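Local coordinates for protein L-hydantoinase (Arthrobacter aurescens, PDB 1GKR) that hydrolyses the cyclic amide ring of 5-substituted hydantoins, preferring aryl over alkyl derivatives, with two zinc ions bound per subunit of a homotetramer, at residues E80-T88 with G337-M345. Residues are numbered along the deposited sequence; the frame is centred on the assembly and turned at random.
Sequences ESAAVGGIT and GLETSLPMM
L338 and E339 pack against the last turns of helix 75-85, a buried helix-to-loop contact in the TIM-barrel domain, where the loop leading into helix 341-350 meets the turn between helix 75-85 and strand 87-92. L338 makes the apolar contacts with A82 and I87. Its CG lies 3.9 Å from A82 CB, and its CD1 meets I87 CD1 at 3.6 Å, the two side chains crossing at about a right angle. V61 of strand 51-62 also touches L338, whose side chain is about 8 Å from those of the zinc ligands H60 and H62.

E339 adds a polar contact to S81 and lays its CG on V84. Its chain, extended beyond CG, runs past V84, with CG 3.4 Å from V84 CG2, and brings the carboxylate to S81. There S81 OG, anti to its own carbonyl carbon (chi1 -82°), donates to E339 OE1, a hydrogen bond modelled at 2.5 Å; the same oxygen accepts from R406 N. Replacing E339 with an alanine would probably leave the S81 hydroxyl and R406 N without this shared acceptor and take away the CG that packs on V84 CG2.

G85 sits where the backbones come close, its CA 3.9 Å from L338 O, and a side chain here would run into that carbonyl. G86 then ends the helix in a Schellman motif. One water bridges the C-terminal end of helix 75-85 and the start of helix 341-350, donating to G85 O (2.8 Å) and L338 O and accepting from L342 N. The E339 carboxylate oxygen thus joins S81 OG to R406 N, and the water serves G85 O on one side and L338 O and L342 N on the other, beside the apolar contacts of L338.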
# COMPACT_ATOMS: atom_id res chain seq x y z
N GLU A 80 -45.85 -5.32 -7.31
CA GLU A 80 -46.68 -5.03 -6.15
C GLU A 80 -45.85 -5.29 -4.91
O GLU A 80 -46.04 -4.64 -3.88
CB GLU A 80 -47.94 -5.90 -6.12
CG GLU A 80 -48.95 -5.56 -7.20
CD GLU A 80 -50.36 -5.95 -6.81
OE1 GLU A 80 -50.51 -6.77 -5.89
OE2 GLU A 80 -51.32 -5.43 -7.43
N SER A 81 -44.93 -6.25 -4.99
CA SER A 81 -44.05 -6.54 -3.87
C SER A 81 -43.18 -5.32 -3.63
O SER A 81 -42.92 -4.95 -2.48
CB SER A 81 -43.15 -7.74 -4.16
OG SER A 81 -43.82 -8.96 -3.94
N ALA A 82 -42.72 -4.69 -4.71
CA ALA A 82 -41.90 -3.50 -4.59
C ALA A 82 -42.72 -2.43 -3.87
O ALA A 82 -42.28 -1.88 -2.86
CB ALA A 82 -41.49 -3.00 -5.97
N ALA A 83 -43.91 -2.16 -4.39
CA ALA A 83 -44.77 -1.15 -3.79
C ALA A 83 -44.94 -1.33 -2.30
O ALA A 83 -44.77 -0.37 -1.55
CB ALA A 83 -46.12 -1.15 -4.47
N VAL A 84 -45.28 -2.52 -1.83
CA VAL A 84 -45.46 -2.64 -0.39
C VAL A 84 -44.13 -2.61 0.31
O VAL A 84 -44.05 -2.23 1.47
CB VAL A 84 -46.21 -3.94 0.02
CG1 VAL A 84 -47.47 -4.08 -0.80
CG2 VAL A 84 -45.33 -5.14 -0.14
N GLY A 85 -43.08 -3.01 -0.40
CA GLY A 85 -41.74 -3.02 0.17
C GLY A 85 -41.10 -1.64 0.22
O GLY A 85 -40.00 -1.49 0.71
N GLY A 86 -41.79 -0.63 -0.29
CA GLY A 86 -41.25 0.72 -0.28
C GLY A 86 -40.29 1.05 -1.41
O GLY A 86 -39.65 2.10 -1.39
N ILE A 87 -40.18 0.16 -2.39
CA ILE A 87 -39.29 0.38 -3.52
C ILE A 87 -40.11 1.04 -4.63
O ILE A 87 -40.89 0.39 -5.32
CB ILE A 87 -38.68 -0.96 -4.00
CG1 ILE A 87 -37.82 -1.53 -2.88
CG2 ILE A 87 -37.86 -0.77 -5.28
CD1 ILE A 87 -37.18 -2.85 -3.22
N THR A 88 -39.91 2.34 -4.79
CA THR A 88 -40.66 3.11 -5.78
C THR A 88 -40.11 3.12 -7.20
O THR A 88 -40.84 3.44 -8.14
CB THR A 88 -40.83 4.53 -5.27
OG1 THR A 88 -39.55 5.06 -4.92
CG2 THR A 88 -41.74 4.53 -4.04
N GLY A 337 -36.56 -10.66 -3.07
CA GLY A 337 -36.12 -9.68 -2.09
C GLY A 337 -36.81 -8.34 -2.17
O GLY A 337 -36.62 -7.47 -1.32
N LEU A 338 -37.64 -8.18 -3.19
CA LEU A 338 -38.35 -6.93 -3.39
C LEU A 338 -39.26 -6.55 -2.23
O LEU A 338 -39.47 -5.37 -1.94
CB LEU A 338 -39.17 -7.04 -4.66
CG LEU A 338 -38.96 -5.98 -5.72
CD1 LEU A 338 -37.57 -5.44 -5.68
CD2 LEU A 338 -39.26 -6.62 -7.08
N GLU A 339 -39.81 -7.55 -1.56
CA GLU A 339 -40.73 -7.29 -0.47
C GLU A 339 -40.08 -7.28 0.91
O GLU A 339 -40.66 -6.79 1.87
CB GLU A 339 -41.86 -8.32 -0.51
CG GLU A 339 -43.22 -7.76 -0.13
CD GLU A 339 -44.35 -8.72 -0.42
OE1 GLU A 339 -44.47 -9.16 -1.58
OE2 GLU A 339 -45.12 -9.03 0.51
N THR A 340 -38.86 -7.81 0.99
CA THR A 340 -38.14 -7.90 2.26
C THR A 340 -36.88 -7.03 2.41
O THR A 340 -36.29 -6.98 3.49
CB THR A 340 -37.74 -9.34 2.53
OG1 THR A 340 -36.96 -9.83 1.43
CG2 THR A 340 -38.96 -10.20 2.69
N SER A 341 -36.46 -6.36 1.34
CA SER A 341 -35.26 -5.56 1.39
C SER A 341 -35.23 -4.45 2.43
O SER A 341 -34.36 -4.42 3.30
CB SER A 341 -34.99 -4.98 0.02
OG SER A 341 -33.74 -4.34 0.05
N LEU A 342 -36.18 -3.52 2.36
CA LEU A 342 -36.20 -2.40 3.31
C LEU A 342 -36.47 -2.89 4.73
O LEU A 342 -35.71 -2.59 5.65
CB LEU A 342 -37.26 -1.36 2.94
CG LEU A 342 -36.95 0.14 3.15
CD1 LEU A 342 -38.26 0.90 3.27
CD2 LEU A 342 -36.12 0.37 4.38
N PRO A 343 -37.56 -3.64 4.92
CA PRO A 343 -37.81 -4.11 6.29
C PRO A 343 -36.66 -4.90 6.92
O PRO A 343 -36.44 -4.83 8.13
CB PRO A 343 -39.12 -4.91 6.17
CG PRO A 343 -39.34 -5.07 4.69
CD PRO A 343 -38.74 -3.85 4.07
N MET A 344 -35.92 -5.64 6.11
CA MET A 344 -34.82 -6.39 6.67
C MET A 344 -33.73 -5.44 7.14
O MET A 344 -33.17 -5.64 8.22
CB MET A 344 -34.29 -7.39 5.64
CG MET A 344 -34.14 -8.80 6.20
SD MET A 344 -35.61 -9.34 7.12
CE MET A 344 -34.88 -10.37 8.32
N MET A 345 -33.42 -4.41 6.35
CA MET A 345 -32.39 -3.43 6.72
C MET A 345 -32.85 -2.59 7.91
O MET A 345 -32.08 -2.30 8.83
CB MET A 345 -32.07 -2.50 5.55
CG MET A 345 -31.41 -3.17 4.38
SD MET A 345 -30.10 -4.30 4.88
CE MET A 345 -28.90 -3.19 5.59
O HOH W 1 -38.19 -3.62 0.36